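Local coordinates for UL37 (Suid herpesvirus 1, PDB 4K70), which is a herpesvirus inner tegument protein, here its N-terminal half, thought to have an essential role in controlling viral trafficking, at residues 29-34 with 466-471; 153-158 with 332-337; 245-250 with 284-289; 315-320 with 366-371. All blocks are in the same frame, centred on the assembly; numbering follows the deposited sequence.

Interaction 1 (29-34 with 466-471)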
loop_
_atom_site.group_PDB
_atom_site.type_symbol
_atom_site.label_atom_id
_atom_site.label_comp_id
_atom_site.label_asym_id
_atom_site.label_seq_id
_atom_site.Cartn_x
_atom_site.Cartn_y
_atom_site.Cartn_z
ATOM N N GLU A 29 10.702 -22.379 -24.672
ATOM C CA GLU A 29 11.592 -21.462 -23.962
ATOM C C GLU A 29 10.873 -20.167 -23.602
ATOM O O GLU A 29 11.054 -19.627 -22.505
ATOM C CB GLU A 29 12.841 -21.166 -24.791
ATOM C CG GLU A 29 13.810 -22.333 -24.857
ATOM C CD GLU A 29 14.687 -22.298 -26.092
ATOM O OE1 GLU A 29 14.905 -21.194 -26.640
ATOM O OE2 GLU A 29 15.149 -23.382 -26.517
ATOM N N PHE A 30 10.054 -19.676 -24.527
ATOM C CA PHE A 30 9.256 -18.491 -24.261
ATOM C C PHE A 30 8.300 -18.775 -23.111
ATOM O O PHE A 30 8.129 -17.944 -22.217
ATOM C CB PHE A 30 8.498 -18.061 -25.510
ATOM C CG PHE A 30 7.550 -16.923 -25.280
ATOM C CD1 PHE A 30 8.021 -15.630 -25.117
ATOM C CD2 PHE A 30 6.184 -17.145 -25.235
ATOM C CE1 PHE A 30 7.143 -14.576 -24.907
ATOM C CE2 PHE A 30 5.302 -16.099 -25.026
ATOM C CZ PHE A 30 5.782 -14.810 -24.864
ATOM N N PHE A 31 7.700 -19.964 -23.128
ATOM C CA PHE A 31 6.791 -20.383 -22.069
ATOM C C PHE A 31 7.423 -20.259 -20.678
ATOM O O PHE A 31 6.722 -20.060 -19.688
ATOM C CB PHE A 31 6.302 -21.820 -22.309
ATOM C CG PHE A 31 5.279 -21.944 -23.408
ATOM C CD1 PHE A 31 4.623 -20.826 -23.893
ATOM C CD2 PHE A 31 4.966 -23.185 -23.948
ATOM C CE1 PHE A 31 3.669 -20.938 -24.906
ATOM C CE2 PHE A 31 4.015 -23.309 -24.961
ATOM C CZ PHE A 31 3.366 -22.185 -25.439
ATOM N N MET A 32 8.748 -20.360 -20.605
ATOM C CA MET A 32 9.437 -20.315 -19.317
ATOM C C MET A 32 10.375 -19.111 -19.130
ATOM O O MET A 32 11.061 -19.002 -18.112
ATOM C CB MET A 32 10.193 -21.622 -19.079
ATOM C CG MET A 32 9.276 -22.808 -18.827
ATOM S SD MET A 32 10.181 -24.332 -18.520
ATOM C CE MET A 32 10.781 -24.692 -20.168
ATOM N N ALA A 33 10.382 -18.206 -20.099
ATOM C CA ALA A 33 11.270 -17.047 -20.057
ATOM C C ALA A 33 11.025 -16.140 -18.851
ATOM O O ALA A 33 9.957 -16.163 -18.238
ATOM C CB ALA A 33 11.173 -16.253 -21.352
ATOM N N ALA A 34 12.030 -15.340 -18.513
ATOM C CA ALA A 34 11.951 -14.472 -17.349
ATOM C C ALA A 34 12.066 -13.008 -17.751
ATOM O O ALA A 34 11.910 -12.109 -16.921
ATOM C CB ALA A 34 13.036 -14.835 -16.356
ATOM N N ARG A 466 2.130 -28.228 -21.852
ATOM C CA ARG A 466 1.606 -28.392 -20.504
ATOM C C ARG A 466 2.717 -28.418 -19.455
ATOM O O ARG A 466 2.592 -27.823 -18.388
ATOM C CB ARG A 466 0.769 -29.667 -20.409
ATOM C CG ARG A 466 0.274 -29.964 -19.006
ATOM C CD ARG A 466 -0.753 -31.081 -19.012
ATOM N NE ARG A 466 -1.941 -30.736 -19.792
ATOM C CZ ARG A 466 -3.084 -30.302 -19.269
ATOM N NH1 ARG A 466 -3.208 -30.163 -17.956
ATOM N NH2 ARG A 466 -4.111 -30.018 -20.057
ATOM N N GLU A 467 3.807 -29.105 -19.760
ATOM C CA GLU A 467 4.864 -29.280 -18.777
ATOM C C GLU A 467 5.680 -28.007 -18.604
ATOM O O GLU A 467 6.087 -27.666 -17.489
ATOM C CB GLU A 467 5.770 -30.439 -19.174
ATOM C CG GLU A 467 6.538 -31.025 -18.011
ATOM C CD GLU A 467 7.565 -32.049 -18.447
ATOM O OE1 GLU A 467 7.293 -32.810 -19.410
ATOM O OE2 GLU A 467 8.649 -32.089 -17.825
ATOM N N ALA A 468 5.926 -27.306 -19.709
ATOM C CA ALA A 468 6.661 -26.041 -19.663
ATOM C C ALA A 468 5.887 -24.978 -18.877
ATOM O O ALA A 468 6.420 -24.364 -17.958
ATOM C CB ALA A 468 6.956 -25.553 -21.064
ATOM N N LEU A 469 4.625 -24.777 -19.245
ATOM C CA LEU A 469 3.782 -23.776 -18.600
ATOM C C LEU A 469 3.565 -24.060 -17.111
ATOM O O LEU A 469 3.608 -23.139 -16.290
ATOM C CB LEU A 469 2.453 -23.632 -19.353
ATOM C CG LEU A 469 2.622 -22.973 -20.727
ATOM C CD1 LEU A 469 1.371 -23.096 -21.608
ATOM C CD2 LEU A 469 3.030 -21.506 -20.559
ATOM N N ASN A 470 3.342 -25.331 -16.765
ATOM C CA ASN A 470 3.251 -25.757 -15.360
ATOM C C ASN A 470 4.514 -25.436 -14.578
ATOM O O ASN A 470 4.454 -25.009 -13.426
ATOM C CB ASN A 470 2.978 -27.262 -15.254
ATOM C CG ASN A 470 1.502 -27.589 -15.270
ATOM O OD1 ASN A 470 0.677 -26.782 -14.844
ATOM N ND2 ASN A 470 1.159 -28.781 -15.756
ATOM N N THR A 471 5.660 -25.663 -15.207
ATOM C CA THR A 471 6.944 -25.378 -14.586
ATOM C C THR A 471 7.107 -23.881 -14.349
ATOM O O THR A 471 7.595 -23.451 -13.301
ATOM C CB THR A 471 8.098 -25.892 -15.464
ATOM O OG1 THR A 471 8.015 -27.321 -15.558
ATOM C CG2 THR A 471 9.449 -25.495 -14.882
#
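F31 of helix 20-32 lays one face of its ring against L469 of helix 464-481. L469 CG stands over that face, 4.2 Å from the ring centroid of F31 and 22° off the normal, a CH-pi contact displaced toward the ring rim rather than centred. The CD2 branch of the same leucine reaches back to the root of the ring, 3.7 Å from F31 CG. At the edge of the ring, near its plane, sits the methyl of A468, and F31 CB lies 4.0 Å from A468 CB. M32 also meets A468. Its CG rests 3.4 Å from A468 O, and the bend at its last torsion (chi3 -73°) turns CE back to 4.0 Å from A468 CB. The methyl of A468 thus lies between F31 CB and M32 CE. M32 SD lies 3.9 Å from T471 CG2.

With its hydroxyl bonded along its own helix, T471 turns that methyl to M32: T471 OG1 donates to E467 O at 2.8 Å, from the opposite face of the carbonyl to the backbone N of T471. Farther out, V67 and L75 of helix 63-78 also touch F31, V451 of helix 438-458 backs L469, and W472 meets M32. R466, one turn before N470, turns away from the contact to a salt bridge with E455. The arrangement is that of helix-helix packing in an all-helical fold, with the small A468 facing F31 across the interface.

Interaction 2 (153-158 with 332-337)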
loop_
_atom_site.group_PDB
_atom_site.type_symbol
_atom_site.label_atom_id
_atom_site.label_comp_id
_atom_site.label_asym_id
_atom_site.label_seq_id
_atom_site.Cartn_x
_atom_site.Cartn_y
_atom_site.Cartn_z
ATOM N N VAL A 153 -13.057 9.466 5.415
ATOM C CA VAL A 153 -12.326 8.340 5.972
ATOM C C VAL A 153 -12.623 7.084 5.157
ATOM O O VAL A 153 -13.758 6.610 5.121
ATOM C CB VAL A 153 -12.701 8.104 7.443
ATOM C CG1 VAL A 153 -12.032 6.838 7.964
ATOM C CG2 VAL A 153 -12.313 9.317 8.286
ATOM N N VAL A 154 -11.599 6.561 4.492
ATOM C CA VAL A 154 -11.758 5.396 3.631
ATOM C C VAL A 154 -10.998 4.189 4.185
ATOM O O VAL A 154 -9.826 4.301 4.549
ATOM C CB VAL A 154 -11.219 5.683 2.221
ATOM C CG1 VAL A 154 -11.472 4.499 1.321
ATOM C CG2 VAL A 154 -11.852 6.951 1.650
ATOM N N PRO A 155 -11.656 3.024 4.245
ATOM C CA PRO A 155 -10.898 1.835 4.656
ATOM C C PRO A 155 -9.824 1.535 3.616
ATOM O O PRO A 155 -10.136 1.516 2.433
ATOM C CB PRO A 155 -11.952 0.727 4.668
ATOM C CG PRO A 155 -13.288 1.457 4.756
ATOM C CD PRO A 155 -13.087 2.739 4.021
ATOM N N PRO A 156 -8.571 1.326 4.047
ATOM C CA PRO A 156 -7.465 1.042 3.125
ATOM C C PRO A 156 -7.771 -0.102 2.146
ATOM O O PRO A 156 -7.266 -0.129 1.023
ATOM C CB PRO A 156 -6.343 0.635 4.075
ATOM C CG PRO A 156 -6.614 1.443 5.293
ATOM C CD PRO A 156 -8.105 1.405 5.440
ATOM N N GLU A 157 -8.608 -1.028 2.587
ATOM C CA GLU A 157 -8.907 -2.245 1.846
ATOM C C GLU A 157 -9.840 -1.945 0.688
ATOM O O GLU A 157 -9.874 -2.667 -0.304
ATOM C CB GLU A 157 -9.545 -3.258 2.800
ATOM C CG GLU A 157 -8.947 -3.195 4.222
ATOM C CD GLU A 157 -9.816 -2.417 5.209
ATOM O OE1 GLU A 157 -11.060 -2.574 5.133
ATOM O OE2 GLU A 157 -9.268 -1.675 6.074
ATOM N N GLN A 158 -10.569 -0.846 0.805
ATOM C CA GLN A 158 -11.619 -0.503 -0.138
ATOM C C GLN A 158 -11.063 0.069 -1.423
ATOM O O GLN A 158 -11.674 -0.040 -2.491
ATOM C CB GLN A 158 -12.554 0.520 0.501
ATOM C CG GLN A 158 -13.527 1.182 -0.454
ATOM C CD GLN A 158 -14.532 2.039 0.280
ATOM O OE1 GLN A 158 -15.048 1.645 1.332
ATOM N NE2 GLN A 158 -14.808 3.220 -0.258
ATOM N N SER A 332 -8.362 -4.767 11.501
ATOM C CA SER A 332 -8.162 -4.217 10.160
ATOM C C SER A 332 -7.376 -2.944 10.302
ATOM O O SER A 332 -7.296 -2.403 11.394
ATOM C CB SER A 332 -9.501 -3.913 9.478
ATOM O OG SER A 332 -10.166 -2.823 10.109
ATOM N N PRO A 333 -6.797 -2.463 9.192
ATOM C CA PRO A 333 -6.054 -1.201 9.163
ATOM C C PRO A 333 -6.917 -0.041 9.598
ATOM O O PRO A 333 -6.433 0.793 10.350
ATOM C CB PRO A 333 -5.697 -1.035 7.685
ATOM C CG PRO A 333 -5.714 -2.425 7.137
ATOM C CD PRO A 333 -6.718 -3.195 7.915
ATOM N N LEU A 334 -8.162 0.034 9.133
ATOM C CA LEU A 334 -8.985 1.194 9.463
ATOM C C LEU A 334 -9.208 1.243 10.964
ATOM O O LEU A 334 -9.045 2.279 11.596
ATOM C CB LEU A 334 -10.333 1.167 8.736
ATOM C CG LEU A 334 -11.290 2.271 9.200
ATOM C CD1 LEU A 334 -10.650 3.665 9.110
ATOM C CD2 LEU A 334 -12.594 2.239 8.427
ATOM N N GLN A 335 -9.579 0.104 11.533
ATOM C CA GLN A 335 -9.868 0.036 12.957
ATOM C C GLN A 335 -8.697 0.497 13.819
ATOM O O GLN A 335 -8.869 1.303 14.736
ATOM C CB GLN A 335 -10.281 -1.389 13.333
ATOM C CG GLN A 335 -11.632 -1.788 12.732
ATOM C CD GLN A 335 -11.970 -3.258 12.945
ATOM O OE1 GLN A 335 -11.371 -3.931 13.775
ATOM N NE2 GLN A 335 -12.933 -3.762 12.179
ATOM N N VAL A 336 -7.508 -0.010 13.530
ATOM C CA VAL A 336 -6.382 0.272 14.401
ATOM C C VAL A 336 -5.913 1.721 14.205
ATOM O O VAL A 336 -5.630 2.415 15.176
ATOM C CB VAL A 336 -5.220 -0.749 14.228
ATOM C CG1 VAL A 336 -4.608 -0.653 12.831
ATOM C CG2 VAL A 336 -4.135 -0.520 15.304
ATOM N N VAL A 337 -5.863 2.187 12.958
ATOM C CA VAL A 337 -5.456 3.567 12.701
ATOM C C VAL A 337 -6.458 4.564 13.274
ATOM O O VAL A 337 -6.075 5.601 13.791
ATOM C CB VAL A 337 -5.258 3.834 11.202
ATOM C CG1 VAL A 337 -4.842 5.280 10.991
ATOM C CG2 VAL A 337 -4.221 2.876 10.648
#
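V153 begins the contact by pointing CG1, the methyl anti to its backbone N (chi1 174°), at L334 CD1, 3.6 Å away, the two side chains crossing at about a right angle. V153 also belongs to a sodium site that R199 completes. P155 continues along L334 on the other methyl: its ring lies beside the leucine, pointing the same way, with P155 CG 3.8 Å from L334 CD2. The fork of L334 therefore has one prong on V153 and one on P155. P156 slides past P333 in the opposite direction, its CG 3.6 Å from P333 CB, while its CD comes 4.0 Å from L334 CB; L385 of helix 366-385 packs on P156 too. E157 comes last. A bend at chi2 (100°) swings its carboxylate over the start of helix 333-342, where OE2 lies 3.5 Å from P333 CD and 3.7 Å from L334 N. S332 caps that helix, its OG accepting a weak bond from Q335 N at 3.3 Å. L334 gives the largest share of the surface, framed by three prolines and V153, and apart from E157 the join is apolar; E157 OE2 is buried here without a polar partner in the model, though its place beside a helix N terminus may partly offset its charge.

Interaction 3 (245-250 with 284-289). With NA (sodium ion), chain K.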
loop_
_atom_site.group_PDB
_atom_site.type_symbol
_atom_site.label_atom_id
_atom_site.label_comp_id
_atom_site.label_asym_id
_atom_site.label_seq_id
_atom_site.Cartn_x
_atom_site.Cartn_y
_atom_site.Cartn_z
ATOM N N ALA A 245 -5.874 28.010 32.339
ATOM C CA ALA A 245 -5.419 27.155 33.434
ATOM C C ALA A 245 -4.458 26.062 32.950
ATOM O O ALA A 245 -3.730 25.471 33.742
ATOM C CB ALA A 245 -6.603 26.531 34.137
ATOM N N ALA A 246 -4.455 25.795 31.649
ATOM C CA ALA A 246 -3.628 24.724 31.112
ATOM C C ALA A 246 -2.185 25.166 30.915
ATOM O O ALA A 246 -1.314 24.337 30.664
ATOM C CB ALA A 246 -4.218 24.188 29.798
ATOM N N LEU A 247 -1.940 26.470 31.030
ATOM C CA LEU A 247 -0.618 27.033 30.797
ATOM C C LEU A 247 0.141 27.282 32.102
ATOM O O LEU A 247 -0.447 27.661 33.111
ATOM C CB LEU A 247 -0.727 28.352 30.028
ATOM C CG LEU A 247 -1.098 28.373 28.544
ATOM C CD1 LEU A 247 -1.320 29.810 28.122
ATOM C CD2 LEU A 247 0.002 27.742 27.703
ATOM N N VAL A 248 1.452 27.080 32.067
ATOM C CA VAL A 248 2.296 27.362 33.229
ATOM C C VAL A 248 2.514 28.873 33.366
ATOM O O VAL A 248 2.981 29.529 32.430
ATOM C CB VAL A 248 3.674 26.643 33.136
ATOM C CG1 VAL A 248 4.611 27.110 34.259
ATOM C CG2 VAL A 248 3.503 25.131 33.176
ATOM N N PRO A 249 2.161 29.430 34.533
ATOM C CA PRO A 249 2.392 30.848 34.854
ATOM C C PRO A 249 3.823 31.318 34.561
ATOM O O PRO A 249 4.787 30.609 34.867
ATOM C CB PRO A 249 2.117 30.919 36.361
ATOM C CG PRO A 249 1.958 29.464 36.820
ATOM C CD PRO A 249 1.492 28.715 35.630
ATOM N N VAL A 250 3.951 32.493 33.949
ATOM C CA VAL A 250 5.259 33.087 33.714
ATOM C C VAL A 250 5.937 33.327 35.059
ATOM O O VAL A 250 5.280 33.724 36.017
ATOM C CB VAL A 250 5.140 34.427 32.964
ATOM C CG1 VAL A 250 6.509 35.076 32.805
ATOM C CG2 VAL A 250 4.475 34.227 31.604
ATOM N N VAL A 284 8.622 36.171 25.378
ATOM C CA VAL A 284 8.019 35.345 26.413
ATOM C C VAL A 284 6.871 34.524 25.824
ATOM O O VAL A 284 6.015 35.045 25.103
ATOM C CB VAL A 284 7.526 36.194 27.609
ATOM C CG1 VAL A 284 6.959 35.315 28.693
ATOM C CG2 VAL A 284 8.666 37.047 28.158
ATOM N N ALA A 285 6.882 33.229 26.108
ATOM C CA ALA A 285 5.794 32.344 25.714
ATOM C C ALA A 285 5.642 31.266 26.773
ATOM O O ALA A 285 6.622 30.641 27.187
ATOM C CB ALA A 285 6.064 31.731 24.348
ATOM N N ARG A 286 4.415 31.079 27.237
ATOM C CA ARG A 286 4.142 30.109 28.277
ATOM C C ARG A 286 4.056 28.722 27.657
ATOM O O ARG A 286 3.711 28.580 26.485
ATOM C CB ARG A 286 2.838 30.465 28.987
ATOM C CG ARG A 286 2.806 31.906 29.457
ATOM C CD ARG A 286 1.444 32.272 29.992
ATOM N NE ARG A 286 1.083 31.492 31.175
ATOM C CZ ARG A 286 -0.102 31.565 31.775
ATOM N NH1 ARG A 286 -1.037 32.386 31.301
ATOM N NH2 ARG A 286 -0.359 30.821 32.846
ATOM N N ARG A 287 4.398 27.703 28.431
ATOM C CA ARG A 287 4.281 26.342 27.945
ATOM C C ARG A 287 3.117 25.668 28.646
ATOM O O ARG A 287 2.695 26.090 29.732
ATOM C CB ARG A 287 5.564 25.563 28.200
ATOM C CG ARG A 287 5.717 25.137 29.640
ATOM C CD ARG A 287 6.925 24.236 29.831
ATOM N NE ARG A 287 7.134 24.007 31.255
ATOM C CZ ARG A 287 6.704 22.943 31.923
ATOM N NH1 ARG A 287 6.068 21.963 31.298
ATOM N NH2 ARG A 287 6.930 22.853 33.226
ATOM N N LEU A 288 2.580 24.631 28.006
ATOM C CA LEU A 288 1.519 23.843 28.604
ATOM C C LEU A 288 2.057 23.112 29.831
ATOM O O LEU A 288 3.175 22.589 29.805
ATOM C CB LEU A 288 0.984 22.836 27.592
ATOM C CG LEU A 288 0.255 23.413 26.377
ATOM C CD1 LEU A 288 -0.108 22.301 25.410
ATOM C CD2 LEU A 288 -0.993 24.176 26.811
ATOM N N ARG A 289 1.267 23.100 30.900
ATOM C CA ARG A 289 1.556 22.298 32.080
ATOM C C ARG A 289 1.751 20.827 31.685
ATOM O O ARG A 289 1.083 20.326 30.765
ATOM C CB ARG A 289 0.402 22.415 33.087
ATOM C CG ARG A 289 0.133 23.837 33.581
ATOM C CD ARG A 289 -1.194 23.930 34.307
ATOM N NE ARG A 289 -1.320 22.889 35.325
ATOM C CZ ARG A 289 -2.430 22.642 36.009
ATOM N NH1 ARG A 289 -3.513 23.375 35.796
ATOM N NH2 ARG A 289 -2.456 21.672 36.911
HETATM NA NA NA K . 4.992 33.282 38.223
#
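L247 and L288 form a single beta bridge between two loops of an otherwise helical chain, and the tight part of the contact is built round it. V248 N donates to R287 O at 2.8 Å, almost straight at 178°, and R289 N donates to A246 O at 2.9 Å. Beside the bridge L247 CD2 meets L288 CD2 at 3.8 Å, while L209 and L213 of helix 208-223 close over L288. V248 CG2 touches two arginines: it packs 3.6 Å from R289 CG and lies over the centre of the R287 guanidinium, whose NE is held by N254 O. R289 bends at chi3 (50°) to bring NH1 to A245 O at 2.9 Å, in its guanidinium plane, and a salt bridge to D291 secures the other end of the group.

Toward V250 and V284 the contact thins. Both valines are exposed and meet through V250 CG2 and V284 CG1 at 4.0 Å, with V250 CG2 also meeting R286 CG where the two side chains cross at about a right angle; the carbonyl of V250 turns to a sodium ion that E252 also binds. R286 spans both regions, L247 CB lying over one face of its guanidinium, toward its rim. Its NE donates to V248 O at 3.0 Å within the guanidinium plane, yet approaches that oxygen from above the carbonyl plane, 57° out of it.

Interaction 4 (315-320 with 366-371). With NA (sodium ion), chain J.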
loop_
_atom_site.group_PDB
_atom_site.type_symbol
_atom_site.label_atom_id
_atom_site.label_comp_id
_atom_site.label_asym_id
_atom_site.label_seq_id
_atom_site.Cartn_x
_atom_site.Cartn_y
_atom_site.Cartn_z
ATOM N N HIS A 315 6.143 12.974 36.286
ATOM C CA HIS A 315 5.170 13.880 36.887
ATOM C C HIS A 315 3.743 13.437 36.617
ATOM O O HIS A 315 2.863 13.596 37.465
ATOM C CB HIS A 315 5.352 15.305 36.343
ATOM C CG HIS A 315 6.600 15.973 36.820
ATOM N ND1 HIS A 315 7.823 15.784 36.217
ATOM C CD2 HIS A 315 6.816 16.822 37.855
ATOM C CE1 HIS A 315 8.743 16.488 36.856
ATOM N NE2 HIS A 315 8.157 17.127 37.855
ATOM N N THR A 316 3.532 12.857 35.440
ATOM C CA THR A 316 2.192 12.632 34.915
ATOM C C THR A 316 2.050 11.258 34.286
ATOM O O THR A 316 2.922 10.809 33.541
ATOM C CB THR A 316 1.874 13.714 33.864
ATOM O OG1 THR A 316 1.714 14.969 34.534
ATOM C CG2 THR A 316 0.613 13.385 33.069
ATOM N N GLN A 317 0.944 10.600 34.595
ATOM C CA GLN A 317 0.602 9.327 33.978
ATOM C C GLN A 317 -0.697 9.474 33.175
ATOM O O GLN A 317 -1.783 9.555 33.746
ATOM C CB GLN A 317 0.451 8.237 35.045
ATOM C CG GLN A 317 0.195 6.860 34.463
ATOM C CD GLN A 317 1.250 6.465 33.449
ATOM O OE1 GLN A 317 2.418 6.244 33.803
ATOM N NE2 GLN A 317 0.861 6.415 32.169
ATOM N N VAL A 318 -0.586 9.548 31.852
ATOM C CA VAL A 318 -1.783 9.602 31.027
ATOM C C VAL A 318 -2.423 8.227 30.994
ATOM O O VAL A 318 -1.756 7.205 31.150
ATOM C CB VAL A 318 -1.502 10.069 29.574
ATOM C CG1 VAL A 318 -0.961 11.475 29.568
ATOM C CG2 VAL A 318 -0.549 9.109 28.880
ATOM N N ASP A 319 -3.728 8.204 30.797
ATOM C CA ASP A 319 -4.443 6.938 30.746
ATOM C C ASP A 319 -4.542 6.405 29.323
ATOM O O ASP A 319 -5.358 6.872 28.534
ATOM C CB ASP A 319 -5.828 7.119 31.342
ATOM C CG ASP A 319 -6.684 5.877 31.222
ATOM O OD1 ASP A 319 -6.135 4.750 31.138
ATOM O OD2 ASP A 319 -7.917 6.051 31.222
ATOM N N ALA A 320 -3.721 5.413 29.000
ATOM C CA ALA A 320 -3.779 4.805 27.683
ATOM C C ALA A 320 -4.447 3.433 27.672
ATOM O O ALA A 320 -4.401 2.731 26.671
ATOM C CB ALA A 320 -2.374 4.730 27.068
ATOM N N ASP A 366 2.233 -0.679 35.083
ATOM C CA ASP A 366 1.218 -1.151 34.139
ATOM C C ASP A 366 0.678 -0.013 33.263
ATOM O O ASP A 366 0.432 -0.200 32.065
ATOM C CB ASP A 366 0.066 -1.850 34.860
ATOM C CG ASP A 366 0.465 -3.202 35.418
ATOM O OD1 ASP A 366 1.383 -3.841 34.860
ATOM O OD2 ASP A 366 -0.149 -3.628 36.413
ATOM N N ALA A 367 0.494 1.165 33.854
ATOM C CA ALA A 367 -0.015 2.298 33.088
ATOM C C ALA A 367 0.999 2.739 32.024
ATOM O O ALA A 367 0.626 3.137 30.922
ATOM C CB ALA A 367 -0.371 3.454 34.014
ATOM N N GLN A 368 2.280 2.663 32.365
ATOM C CA GLN A 368 3.343 2.996 31.424
ATOM C C GLN A 368 3.415 1.974 30.302
ATOM O O GLN A 368 3.702 2.312 29.153
ATOM C CB GLN A 368 4.683 3.074 32.150
ATOM C CG GLN A 368 4.857 4.355 32.980
ATOM C CD GLN A 368 6.046 4.274 33.907
ATOM O OE1 GLN A 368 6.693 3.229 34.005
ATOM N NE2 GLN A 368 6.345 5.379 34.599
ATOM N N ARG A 369 3.165 0.717 30.645
ATOM C CA ARG A 369 3.110 -0.359 29.662
ATOM C C ARG A 369 2.046 -0.101 28.604
ATOM O O ARG A 369 2.283 -0.336 27.424
ATOM C CB ARG A 369 2.823 -1.691 30.346
ATOM C CG ARG A 369 4.033 -2.298 31.037
ATOM C CD ARG A 369 3.638 -3.542 31.837
ATOM N NE ARG A 369 4.829 -4.239 32.305
ATOM C CZ ARG A 369 5.270 -4.218 33.555
ATOM N NH1 ARG A 369 4.579 -3.584 34.497
ATOM N NH2 ARG A 369 6.376 -4.880 33.870
ATOM N N ALA A 370 0.881 0.386 29.029
ATOM C CA ALA A 370 -0.211 0.684 28.094
ATOM C C ALA A 370 0.190 1.776 27.093
ATOM O O ALA A 370 -0.151 1.706 25.905
ATOM C CB ALA A 370 -1.437 1.114 28.848
ATOM N N VAL A 371 0.872 2.807 27.584
ATOM C CA VAL A 371 1.375 3.872 26.698
ATOM C C VAL A 371 2.451 3.330 25.766
ATOM O O VAL A 371 2.459 3.610 24.563
ATOM C CB VAL A 371 1.982 5.041 27.489
ATOM C CG1 VAL A 371 2.533 6.092 26.526
ATOM C CG2 VAL A 371 0.953 5.661 28.447
HETATM NA NA NA J . 1.477 11.947 38.824
HETATM O O HOH W 1 4.630 7.513 34.787
HETATM O O HOH W 2 -1.873 3.947 30.778
#
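The loop leading into helix 321-329, with A320 at the N-cap position, packs here against the first turns of helix 366-385. Q317 carries the outer half. With CG anti to its backbone N (chi1 -176°) and a bend at chi2, its amide folds over A367, Q317 CD lying 3.5 Å from A367 CB. The bend also turns NE2 back to its own loop, where it donates to V318 O at 2.9 Å in the carbonyl plane, on a lone pair, fixing the flip of the amide. OE1 is thereby directed to Q368, touching CG of that residue and receiving a bond from a water that in turn accepts from Q368 NE2; Q368 OE1 is taken by T365 N. A second water joins the backbones, donating to A367 O at 2.6 Å and to V318 O while accepting from A320 N at 3.0 Å. Deeper in, the buried methyls close up: V371 CG2 lies 3.7 Å from A320 CB and 3.8 Å from V318 CG2, and A370 CB flanks A320. Upstream, the carbonyl of H315 and Q292 bind a sodium ion. A glutamine amide, methyl contacts and two bridging waters join a non-regular loop to a helix, a loop-helix junction of an all-helical fold.

From the N terminus, helix 20-32 enters interaction 1, whose partner is the last helix, 464-481, so this contact closes a loop of more than 400 residues holding the other three. Segment 153-158 then opens interaction 2, closed at 332-337 near the middle of the molecule. Within that span, interaction 3 joins the loops on either side of helix 260-271. Interaction 4 opens at 315-320, before interaction 2 has closed, and closes after it at 366-371, so these two cross. Interactions 3 and 4 follow in series with nearest atoms about 7 Å apart, on the opposite side of the chain's centre from interaction 1; between the centres of interactions 1 and 3 it is about 72 Å.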